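Metallo-carboxypeptidase (Pseudomonas aeruginosa, PDB 4A39) probably acts as a zinc-dependent metallocarboxypeptidase of the M14 family, removing residues from the C-terminal ends of peptide chains. Local coordinates at residues A[96-101]-A[109-114]; A[137-142]-A[159-164]; A[206-211]-A[375-380]; A[221-226]-A[232-237]. All coordinates share one frame; numbering follows the deposited sequence.

Interaction 1: residues A[96-101]-A[109-114]; sequences FRVPSQ and FQLEPE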
# COMPACT_ATOMS: atom_id res chain seq x y z
N PHE A 96 -2.57 -18.05 0.26
CA PHE A 96 -3.50 -18.49 1.30
C PHE A 96 -2.97 -18.25 2.71
O PHE A 96 -1.76 -18.26 2.94
CB PHE A 96 -3.80 -19.98 1.13
CG PHE A 96 -2.57 -20.85 1.05
CD1 PHE A 96 -1.93 -21.08 -0.16
CD2 PHE A 96 -2.07 -21.45 2.20
CE1 PHE A 96 -0.80 -21.91 -0.23
CE2 PHE A 96 -0.95 -22.28 2.15
CZ PHE A 96 -0.31 -22.51 0.93
N ARG A 97 -3.88 -18.05 3.65
CA ARG A 97 -3.51 -17.81 5.04
C ARG A 97 -3.26 -19.14 5.75
O ARG A 97 -3.88 -20.16 5.42
CB ARG A 97 -4.62 -17.04 5.76
CG ARG A 97 -4.92 -15.66 5.19
CD ARG A 97 -3.89 -14.62 5.63
NE ARG A 97 -4.11 -13.34 4.96
CZ ARG A 97 -3.73 -12.16 5.45
NH1 ARG A 97 -3.10 -12.09 6.61
NH2 ARG A 97 -3.97 -11.05 4.76
N VAL A 98 -2.35 -19.14 6.72
CA VAL A 98 -2.03 -20.33 7.49
C VAL A 98 -2.19 -20.07 8.99
O VAL A 98 -2.03 -18.94 9.45
CB VAL A 98 -0.58 -20.80 7.22
CG1 VAL A 98 -0.44 -21.27 5.77
CG2 VAL A 98 0.40 -19.67 7.52
N PRO A 99 -2.52 -21.11 9.76
CA PRO A 99 -2.71 -20.98 11.21
C PRO A 99 -1.51 -20.30 11.87
O PRO A 99 -0.37 -20.74 11.73
CB PRO A 99 -2.87 -22.43 11.67
CG PRO A 99 -3.55 -23.07 10.50
CD PRO A 99 -2.79 -22.49 9.32
N SER A 100 -1.78 -19.22 12.60
CA SER A 100 -0.72 -18.47 13.26
C SER A 100 -1.11 -18.07 14.68
O SER A 100 -2.29 -17.89 14.98
CB SER A 100 -0.40 -17.21 12.45
OG SER A 100 -0.18 -17.52 11.09
N GLN A 101 -0.10 -17.95 15.55
CA GLN A 101 -0.32 -17.55 16.94
C GLN A 101 0.81 -16.62 17.34
O GLN A 101 1.88 -16.63 16.72
CB GLN A 101 -0.31 -18.76 17.89
CG GLN A 101 -1.12 -19.96 17.44
CD GLN A 101 -0.40 -20.80 16.42
OE1 GLN A 101 0.81 -21.06 16.54
NE2 GLN A 101 -1.13 -21.26 15.41
N PHE A 109 3.64 -20.00 12.98
CA PHE A 109 2.68 -20.45 11.98
C PHE A 109 3.06 -21.85 11.52
O PHE A 109 4.24 -22.21 11.50
CB PHE A 109 2.54 -19.44 10.82
CG PHE A 109 3.84 -18.97 10.22
CD1 PHE A 109 4.41 -19.64 9.14
CD2 PHE A 109 4.44 -17.80 10.67
CE1 PHE A 109 5.56 -19.15 8.51
CE2 PHE A 109 5.59 -17.30 10.05
CZ PHE A 109 6.15 -17.98 8.97
N GLN A 110 2.05 -22.65 11.18
CA GLN A 110 2.28 -24.03 10.77
C GLN A 110 1.66 -24.39 9.43
O GLN A 110 0.62 -23.85 9.02
CB GLN A 110 1.74 -25.00 11.83
CG GLN A 110 2.20 -24.75 13.26
CD GLN A 110 1.46 -23.62 13.95
OE1 GLN A 110 0.23 -23.54 13.89
NE2 GLN A 110 2.20 -22.75 14.62
N LEU A 111 2.29 -25.34 8.75
CA LEU A 111 1.82 -25.82 7.46
C LEU A 111 2.37 -27.20 7.15
O LEU A 111 3.54 -27.48 7.39
CB LEU A 111 2.25 -24.87 6.33
CG LEU A 111 1.92 -25.33 4.90
CD1 LEU A 111 0.41 -25.28 4.68
CD2 LEU A 111 2.63 -24.44 3.90
N GLU A 112 1.51 -28.07 6.63
CA GLU A 112 1.95 -29.39 6.19
C GLU A 112 1.86 -29.18 4.68
O GLU A 112 0.79 -29.36 4.08
CB GLU A 112 0.98 -30.49 6.63
CG GLU A 112 1.47 -31.88 6.26
CD GLU A 112 0.48 -32.97 6.60
OE1 GLU A 112 -0.05 -32.96 7.73
OE2 GLU A 112 0.23 -33.84 5.74
N PRO A 113 2.98 -28.78 4.05
CA PRO A 113 3.03 -28.53 2.61
C PRO A 113 2.66 -29.71 1.70
O PRO A 113 3.08 -30.83 1.92
CB PRO A 113 4.47 -28.06 2.40
CG PRO A 113 5.23 -28.85 3.42
CD PRO A 113 4.33 -28.77 4.64
N GLU A 114 1.86 -29.42 0.68
CA GLU A 114 1.44 -30.44 -0.28
C GLU A 114 2.48 -30.59 -1.39
O GLU A 114 2.45 -31.56 -2.16
CB GLU A 114 0.07 -30.08 -0.86
CG GLU A 114 -1.08 -30.21 0.13
CD GLU A 114 -1.21 -31.63 0.66
OE1 GLU A 114 -1.09 -32.59 -0.14
OE2 GLU A 114 -1.46 -31.80 1.87

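Interaction 2: residues A[137-142]-A[159-164]; sequences RALGIE and ELLRVR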
# COMPACT_ATOMS: atom_id res chain seq x y z
N ARG A 137 1.33 -1.87 -19.26
CA ARG A 137 -0.10 -2.02 -19.54
C ARG A 137 -0.81 -0.67 -19.54
O ARG A 137 -1.65 -0.40 -20.40
CB ARG A 137 -0.74 -2.94 -18.49
CG ARG A 137 -2.25 -3.07 -18.62
CD ARG A 137 -2.80 -3.99 -17.54
NE ARG A 137 -2.27 -5.34 -17.67
CZ ARG A 137 -2.60 -6.20 -18.63
NH1 ARG A 137 -3.49 -5.85 -19.55
NH2 ARG A 137 -2.06 -7.40 -18.67
N ALA A 138 -0.46 0.18 -18.58
CA ALA A 138 -1.08 1.50 -18.47
C ALA A 138 -0.83 2.37 -19.71
O ALA A 138 -1.75 3.02 -20.21
CB ALA A 138 -0.56 2.22 -17.23
N LEU A 139 0.40 2.38 -20.19
CA LEU A 139 0.74 3.20 -21.36
C LEU A 139 0.09 2.71 -22.65
O LEU A 139 0.13 3.41 -23.67
CB LEU A 139 2.26 3.27 -21.52
CG LEU A 139 2.97 3.92 -20.32
CD1 LEU A 139 4.48 3.83 -20.51
CD2 LEU A 139 2.53 5.36 -20.16
N GLY A 140 -0.51 1.53 -22.61
CA GLY A 140 -1.17 0.99 -23.79
C GLY A 140 -2.65 1.32 -23.77
O GLY A 140 -3.37 1.02 -24.73
N ILE A 141 -3.09 1.93 -22.68
CA ILE A 141 -4.49 2.32 -22.52
C ILE A 141 -4.72 3.70 -23.12
O ILE A 141 -3.85 4.57 -23.08
CB ILE A 141 -4.90 2.35 -21.02
CG1 ILE A 141 -4.86 0.93 -20.45
CG2 ILE A 141 -6.28 2.95 -20.86
CD1 ILE A 141 -5.23 0.83 -18.97
N GLU A 142 -5.90 3.90 -23.69
CA GLU A 142 -6.23 5.17 -24.31
C GLU A 142 -6.23 6.33 -23.31
O GLU A 142 -6.86 6.24 -22.25
CB GLU A 142 -7.59 5.09 -24.99
CG GLU A 142 -7.92 6.31 -25.82
CD GLU A 142 -9.36 6.74 -25.68
OE1 GLU A 142 -10.25 5.95 -26.06
OE2 GLU A 142 -9.59 7.86 -25.18
N GLU A 159 7.64 6.60 -11.78
CA GLU A 159 6.76 7.09 -12.84
C GLU A 159 5.53 7.83 -12.36
O GLU A 159 4.87 7.42 -11.40
CB GLU A 159 6.31 5.93 -13.73
CG GLU A 159 7.44 5.20 -14.44
CD GLU A 159 7.85 3.94 -13.73
OE1 GLU A 159 7.73 3.89 -12.48
OE2 GLU A 159 8.30 2.99 -14.41
N LEU A 160 5.22 8.93 -13.04
CA LEU A 160 4.02 9.72 -12.76
C LEU A 160 3.20 9.59 -14.03
O LEU A 160 3.58 10.11 -15.09
CB LEU A 160 4.36 11.20 -12.51
CG LEU A 160 3.18 12.17 -12.48
CD1 LEU A 160 2.13 11.69 -11.48
CD2 LEU A 160 3.67 13.56 -12.11
N LEU A 161 2.08 8.89 -13.94
CA LEU A 161 1.21 8.68 -15.10
C LEU A 161 0.04 9.65 -15.07
O LEU A 161 -0.44 10.01 -14.00
CB LEU A 161 0.66 7.25 -15.10
CG LEU A 161 1.67 6.11 -14.93
CD1 LEU A 161 0.92 4.79 -14.83
CD2 LEU A 161 2.63 6.10 -16.11
N ARG A 162 -0.39 10.10 -16.25
CA ARG A 162 -1.53 11.00 -16.32
C ARG A 162 -2.57 10.44 -17.27
O ARG A 162 -2.25 10.03 -18.39
CB ARG A 162 -1.13 12.41 -16.79
CG ARG A 162 -2.35 13.33 -16.95
CD ARG A 162 -2.00 14.81 -16.99
NE ARG A 162 -1.31 15.20 -18.22
CZ ARG A 162 -0.93 16.44 -18.48
NH1 ARG A 162 -1.17 17.41 -17.61
NH2 ARG A 162 -0.31 16.72 -19.63
N VAL A 163 -3.81 10.39 -16.80
CA VAL A 163 -4.92 9.90 -17.60
C VAL A 163 -5.71 11.15 -18.00
O VAL A 163 -6.31 11.81 -17.15
CB VAL A 163 -5.83 8.96 -16.78
CG1 VAL A 163 -6.89 8.35 -17.67
CG2 VAL A 163 -4.99 7.86 -16.13
N ARG A 164 -5.69 11.47 -19.29
CA ARG A 164 -6.40 12.64 -19.81
C ARG A 164 -7.06 12.26 -21.12
O ARG A 164 -6.38 11.99 -22.11
CB ARG A 164 -5.40 13.78 -20.02
CG ARG A 164 -5.98 15.08 -20.59
CD ARG A 164 -4.91 16.18 -20.57
NE ARG A 164 -5.34 17.43 -21.20
CZ ARG A 164 -6.17 18.32 -20.65
NH1 ARG A 164 -6.67 18.11 -19.44
NH2 ARG A 164 -6.49 19.43 -21.31

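Interaction 3: residues A[206-211]-A[375-380]; sequences QRLLEK and DVLSTL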
# COMPACT_ATOMS: atom_id res chain seq x y z
N GLN A 206 -16.40 7.66 -18.06
CA GLN A 206 -16.56 8.61 -19.15
C GLN A 206 -16.98 9.93 -18.51
O GLN A 206 -16.48 11.00 -18.87
CB GLN A 206 -17.63 8.10 -20.12
CG GLN A 206 -17.62 8.73 -21.51
CD GLN A 206 -18.50 7.98 -22.49
OE1 GLN A 206 -19.23 7.05 -22.12
NE2 GLN A 206 -18.44 8.38 -23.77
N ARG A 207 -17.89 9.84 -17.55
CA ARG A 207 -18.38 11.02 -16.85
C ARG A 207 -17.26 11.66 -16.04
O ARG A 207 -17.08 12.87 -16.06
CB ARG A 207 -19.53 10.65 -15.91
CG ARG A 207 -20.77 10.09 -16.59
CD ARG A 207 -21.89 9.90 -15.58
NE ARG A 207 -23.08 9.28 -16.15
CZ ARG A 207 -24.22 9.08 -15.48
NH1 ARG A 207 -24.31 9.45 -14.21
NH2 ARG A 207 -25.25 8.51 -16.09
N LEU A 208 -16.50 10.83 -15.33
CA LEU A 208 -15.40 11.32 -14.51
C LEU A 208 -14.29 11.98 -15.32
O LEU A 208 -13.82 13.06 -14.97
CB LEU A 208 -14.81 10.18 -13.68
CG LEU A 208 -13.57 10.51 -12.83
CD1 LEU A 208 -13.87 11.67 -11.90
CD2 LEU A 208 -13.15 9.28 -12.04
N LEU A 209 -13.88 11.34 -16.41
CA LEU A 209 -12.80 11.87 -17.22
C LEU A 209 -13.17 13.03 -18.14
O LEU A 209 -12.30 13.63 -18.77
CB LEU A 209 -12.16 10.73 -18.02
CG LEU A 209 -11.54 9.67 -17.10
CD1 LEU A 209 -11.00 8.52 -17.94
CD2 LEU A 209 -10.42 10.29 -16.27
N GLU A 210 -14.46 13.34 -18.23
CA GLU A 210 -14.88 14.47 -19.05
C GLU A 210 -14.58 15.73 -18.25
O GLU A 210 -14.45 16.82 -18.80
CB GLU A 210 -16.38 14.41 -19.36
CG GLU A 210 -16.78 13.39 -20.41
CD GLU A 210 -18.27 13.43 -20.73
OE1 GLU A 210 -19.09 13.26 -19.80
OE2 GLU A 210 -18.62 13.64 -21.91
N LYS A 211 -14.46 15.57 -16.93
CA LYS A 211 -14.21 16.70 -16.04
C LYS A 211 -12.90 16.63 -15.27
O LYS A 211 -12.47 17.62 -14.69
CB LYS A 211 -15.37 16.83 -15.05
CG LYS A 211 -16.72 16.97 -15.74
CD LYS A 211 -17.87 16.91 -14.76
CE LYS A 211 -19.19 17.06 -15.51
NZ LYS A 211 -20.36 17.07 -14.59
N ASP A 375 -13.54 0.60 -6.83
CA ASP A 375 -14.69 1.20 -6.16
C ASP A 375 -14.41 2.65 -5.80
O ASP A 375 -15.33 3.47 -5.73
CB ASP A 375 -15.09 0.40 -4.91
CG ASP A 375 -15.66 -0.97 -5.26
OD1 ASP A 375 -16.31 -1.10 -6.32
OD2 ASP A 375 -15.48 -1.91 -4.46
N VAL A 376 -13.15 2.97 -5.58
CA VAL A 376 -12.78 4.35 -5.27
C VAL A 376 -13.03 5.19 -6.52
O VAL A 376 -13.48 6.33 -6.43
CB VAL A 376 -11.29 4.45 -4.85
CG1 VAL A 376 -10.82 5.90 -4.94
CG2 VAL A 376 -11.13 3.95 -3.42
N LEU A 377 -12.75 4.63 -7.69
CA LEU A 377 -12.97 5.35 -8.94
C LEU A 377 -14.46 5.66 -9.08
O LEU A 377 -14.83 6.74 -9.52
CB LEU A 377 -12.48 4.54 -10.14
CG LEU A 377 -10.97 4.56 -10.37
CD1 LEU A 377 -10.60 3.66 -11.54
CD2 LEU A 377 -10.51 5.98 -10.63
N SER A 378 -15.31 4.70 -8.70
CA SER A 378 -16.75 4.90 -8.77
C SER A 378 -17.15 6.05 -7.85
O SER A 378 -18.00 6.87 -8.20
CB SER A 378 -17.50 3.64 -8.35
OG SER A 378 -17.41 2.63 -9.34
N THR A 379 -16.53 6.11 -6.67
CA THR A 379 -16.82 7.15 -5.70
C THR A 379 -16.42 8.52 -6.23
O THR A 379 -17.16 9.50 -6.08
CB THR A 379 -16.10 6.87 -4.36
OG1 THR A 379 -16.58 5.64 -3.81
CG2 THR A 379 -16.34 8.00 -3.36
N LEU A 380 -15.25 8.60 -6.86
CA LEU A 380 -14.78 9.87 -7.42
C LEU A 380 -15.69 10.35 -8.54
O LEU A 380 -15.85 11.56 -8.74
CB LEU A 380 -13.35 9.73 -7.93
CG LEU A 380 -12.27 9.41 -6.89
CD1 LEU A 380 -10.91 9.33 -7.58
CD2 LEU A 380 -12.26 10.48 -5.80

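Interaction 4: residues A[221-226]-A[232-237]; sequences NPDGAF and TNAAGQ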
# COMPACT_ATOMS: atom_id res chain seq x y z
N ASN A 221 8.23 4.18 -3.50
CA ASN A 221 9.47 3.75 -2.85
C ASN A 221 9.99 2.45 -3.46
O ASN A 221 10.01 1.41 -2.80
CB ASN A 221 9.19 3.53 -1.35
CG ASN A 221 10.45 3.63 -0.50
OD1 ASN A 221 11.56 3.35 -0.95
ND2 ASN A 221 10.26 4.01 0.76
N PRO A 222 10.44 2.49 -4.72
CA PRO A 222 10.95 1.29 -5.38
C PRO A 222 12.17 0.68 -4.69
O PRO A 222 12.31 -0.54 -4.67
CB PRO A 222 11.26 1.76 -6.80
CG PRO A 222 11.55 3.22 -6.62
CD PRO A 222 10.49 3.65 -5.63
N ASP A 223 13.04 1.52 -4.13
CA ASP A 223 14.23 1.00 -3.44
C ASP A 223 13.82 0.17 -2.23
O ASP A 223 14.27 -0.96 -2.06
CB ASP A 223 15.14 2.14 -2.97
CG ASP A 223 15.69 2.97 -4.11
OD1 ASP A 223 15.60 2.54 -5.28
OD2 ASP A 223 16.24 4.05 -3.81
N GLY A 224 12.96 0.74 -1.39
CA GLY A 224 12.51 0.03 -0.21
C GLY A 224 11.78 -1.26 -0.54
O GLY A 224 12.00 -2.28 0.11
N ALA A 225 10.91 -1.22 -1.54
CA ALA A 225 10.16 -2.42 -1.92
C ALA A 225 11.10 -3.53 -2.37
O ALA A 225 11.04 -4.65 -1.85
CB ALA A 225 9.17 -2.08 -3.04
N PHE A 226 11.99 -3.22 -3.30
CA PHE A 226 12.94 -4.21 -3.80
C PHE A 226 13.78 -4.83 -2.69
O PHE A 226 14.05 -6.03 -2.70
CB PHE A 226 13.86 -3.58 -4.85
CG PHE A 226 14.90 -4.53 -5.37
CD1 PHE A 226 14.56 -5.51 -6.29
CD2 PHE A 226 16.21 -4.45 -4.92
CE1 PHE A 226 15.51 -6.42 -6.75
CE2 PHE A 226 17.17 -5.35 -5.37
CZ PHE A 226 16.82 -6.34 -6.29
N THR A 232 11.21 2.61 5.58
CA THR A 232 12.02 3.66 4.98
C THR A 232 12.57 3.45 3.57
O THR A 232 12.58 2.34 3.05
CB THR A 232 13.20 3.99 5.91
OG1 THR A 232 13.99 2.81 6.13
CG2 THR A 232 12.69 4.50 7.25
N ASN A 233 13.02 4.55 2.96
CA ASN A 233 13.62 4.47 1.64
C ASN A 233 15.08 4.07 1.86
O ASN A 233 15.47 3.81 3.00
CB ASN A 233 13.48 5.80 0.86
CG ASN A 233 14.40 6.92 1.36
OD1 ASN A 233 15.02 6.83 2.42
ND2 ASN A 233 14.47 8.00 0.58
N ALA A 234 15.86 4.02 0.79
CA ALA A 234 17.26 3.60 0.90
C ALA A 234 18.11 4.40 1.88
O ALA A 234 18.98 3.84 2.53
CB ALA A 234 17.92 3.59 -0.48
N ALA A 235 17.86 5.70 1.98
CA ALA A 235 18.63 6.56 2.87
C ALA A 235 18.17 6.48 4.33
O ALA A 235 18.75 7.13 5.20
CB ALA A 235 18.57 8.02 2.39
N GLY A 236 17.15 5.67 4.59
CA GLY A 236 16.65 5.52 5.95
C GLY A 236 15.62 6.55 6.37
O GLY A 236 15.34 6.70 7.56
N GLN A 237 15.03 7.25 5.40
CA GLN A 237 14.02 8.26 5.67
C GLN A 237 12.60 7.73 5.53
O GLN A 237 12.30 7.00 4.58
CB GLN A 237 14.22 9.45 4.71
CG GLN A 237 13.15 10.54 4.79
CD GLN A 237 13.11 11.22 6.14
OE1 GLN A 237 14.15 11.59 6.69
NE2 GLN A 237 11.91 11.40 6.69
O HOH W 1 15.37 5.38 -1.72

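Interaction 1: residues A[96-101]-A[109-114]
Gln101 and Gln110 meet across the beta hairpin of strands 96-103 and 106-111, where their side-chain amides pair in both directions. NE2 of Gln110 donates to OE1 of Gln101 at 2.9 Å, and NE2 of Gln101 returns a bond to OE1 of Gln110 at 3.1 Å. Each oxygen takes its N-H in the carbonyl plane, on a lone pair, and the two amides are nearly coplanar, 24° apart. Both chains bend at chi2 (80° in Gln101, 79° in Gln110), which swings the amides round to approach from opposite directions. Glutamine fits here because one flat group carries both donor and acceptor.

Beside this pair, the backbone N of Gln110 donates to Pro99 O at 3.1 Å. The same carbonyl also takes a C-H...O contact from CA of Phe109; proline has no N-H to offer, yet its acceptor is well used. Ser100 and Phe109 form a non-hydrogen-bonded antiparallel pair. The small Ser100 hydroxyl turns to its own strand: OG donates to Val98 O at 2.9 Å, from above the carbonyl plane, and accepts from Ala86 N, so it acts as both donor and acceptor.

Apolar groups complete the contact. Val98 CG2 rests on Phe109 CB at 3.9 Å, both residues buried, while Leu111 CD1 reaches the edge of the partly open Phe96 ring, 4.2 Å from CE2. The Phe109 ring goes on to meet Phe67 and Phe120 in the N-terminal domain sheet. Two opposed hydrogen bonds fix the rotation of both side-chain amides: turning either would break the pair, which ties the more open side of the hairpin.

Interaction 2: residues A[137-142]-A[159-164]
Leu161 meets Ala138 and Leu139 through methyl groups alone, so no ring or other flat group presents a face or an edge in this contact. It is helix-on-sheet packing in the alpha/beta fold of the zinc carboxypeptidase domain: the C-terminal part of helix 128-138 lies against strand 157-163 of the mixed sheet. The Leu161 side chain leaves the strand toward the helix and forks, so that one buried leucine reaches two partners. Its CD1 sits on CB of Ala138, whose small size lets the helix come close, with the two alpha carbons 8.3 Å apart. The other branch meets Leu139, which lies at the exposed border and whose side chain crosses that of Leu161 at about a right angle.

A type I turn from Ala138 to Ile141 follows in the chain, closed by Ile141 N donating to Ala138 O at 3.0 Å. The buried side chains of Ala138 and Val163 both touch Val144 on the neighbouring strand 144-151, which extends the apolar layer. Arg164, whose CB points away from segment 137-142, makes a salt bridge with Asp213. No hydrogen bond crosses between the two segments; Leu161 CD1 lies 3.8 Å from Ala138 CB, and Leu161 CD2 lies 4.1 Å from Leu139 CD2.

Interaction 3: residues A[206-211]-A[375-380]
Leu208 holds CG opposite its backbone N (chi1 175°), and chi2 of 56° then spreads its two methyls over helix 366-383, where they meet Leu377 and Leu380. CD1 settles against the backbone of the second helix, 3.7 Å from Leu380 O. CD2 lies 4.1 Å from Leu380 CB and 4.0 Å from Leu377 O, with the CD2 methyl of Leu377 more distant at 4.5 Å. Leu377 and Leu380 are three residues apart, hence on the same side of their helix, and the branched end of Leu208 fits over both. The closest approach is therefore made by methyls against backbone carbonyl oxygens and a beta carbon rather than by methyl to methyl.

Leucine suits all three places because each is buried. Val384 covers Leu208 further, Leu193 of helix 185-196 packs on Leu377, and Leu380 meets Leu268 and Phe303. The contact thus joins helix 203-211 to helix 366-383, which in turn packs on strand 268-275 and helix 294-308.

On the same helix Thr379, also buried, folds its hydroxyl back on the preceding turn. OG1 donates to Asp375 O at 3.2 Å, while Thr379 N reaches that oxygen at 3.0 Å from the opposite face of its plane, so two bonds grip one carbonyl. Lys211 makes a salt bridge with Asp385. The chemistry implies a joint of dispersion and burial with no hydrogen bond between the segments; Thr379 is satisfied within its helix, while Ser378 is bonded to Glu204 and Arg196.

Interaction 4: residues A[221-226]-A[232-237]
This is a close, largely buried contact with no direct hydrogen bond, in which the N-terminal end of the short helix 222-226 lies against the loop 232-237, close to the zinc site. The amide of Asn221, the N-cap, lies against CA and CB of Asn233, with OD1 3.5 Å from Asn233 CA; the amide of Asn233 itself turns away, the two planes 81° apart. OD1 of Asn221 is instead engaged by Gly224 N at 3.0 Å, which comes from above its carbonyl plane and closes the capping bond, while ND2 donates to Gln179 O. One side chain thereby ties the helix start to the residue just before the zinc ligand His180, whose side chain is about 6 Å from that of Asn221.

Gly224, lacking a side chain, lets the backbone of the loop come near, with Thr232 O 4.0 Å from Gly224 CA. Asp223 contributes a water bridge: the water donates to its OD2 at 2.6 Å and accepts from Ala234 N at 2.9 Å. Gln154 N also bonds to OD2, and OD1 is held by Arg156 in a salt bridge and by Ser152, so the buried carboxylate has partners on both oxygens.

The loop keeps its own shape. The ND2 of Asn233 reaches Arg250 O and Glu253. A type I turn runs from Asn233 to Gly236, whose positive phi of 87° suits glycine. The whole is a helix N-cap packed against a type I turn whose first residue, Asn233, accepts through OD1 from Gln237 N at 3.0 Å, near the M14 zinc site.

Overall arrangement
Interaction 1 lies in the nine-stranded sheet of the N-terminal domain, whereas interactions 2, 3 and 4 belong to the carboxypeptidase domain around its mixed sheet. Interaction 1 closes first along the chain, then interaction 2; interaction 4 comes between the two halves of interaction 3, which brings helix 366-383 back to helix 203-211. Interactions 2 and 3 have centres 16 Å apart and touch, Val163 CG1 lying 4.1 Å from Leu209 CD1, so strand 157-163 and helix 203-211 pack directly on each other. Interaction 1 is remote, its centre about 39 Å from that of interaction 2. Interaction 4 alone sits near the zinc; the other three lie away from the zinc and ligand sites.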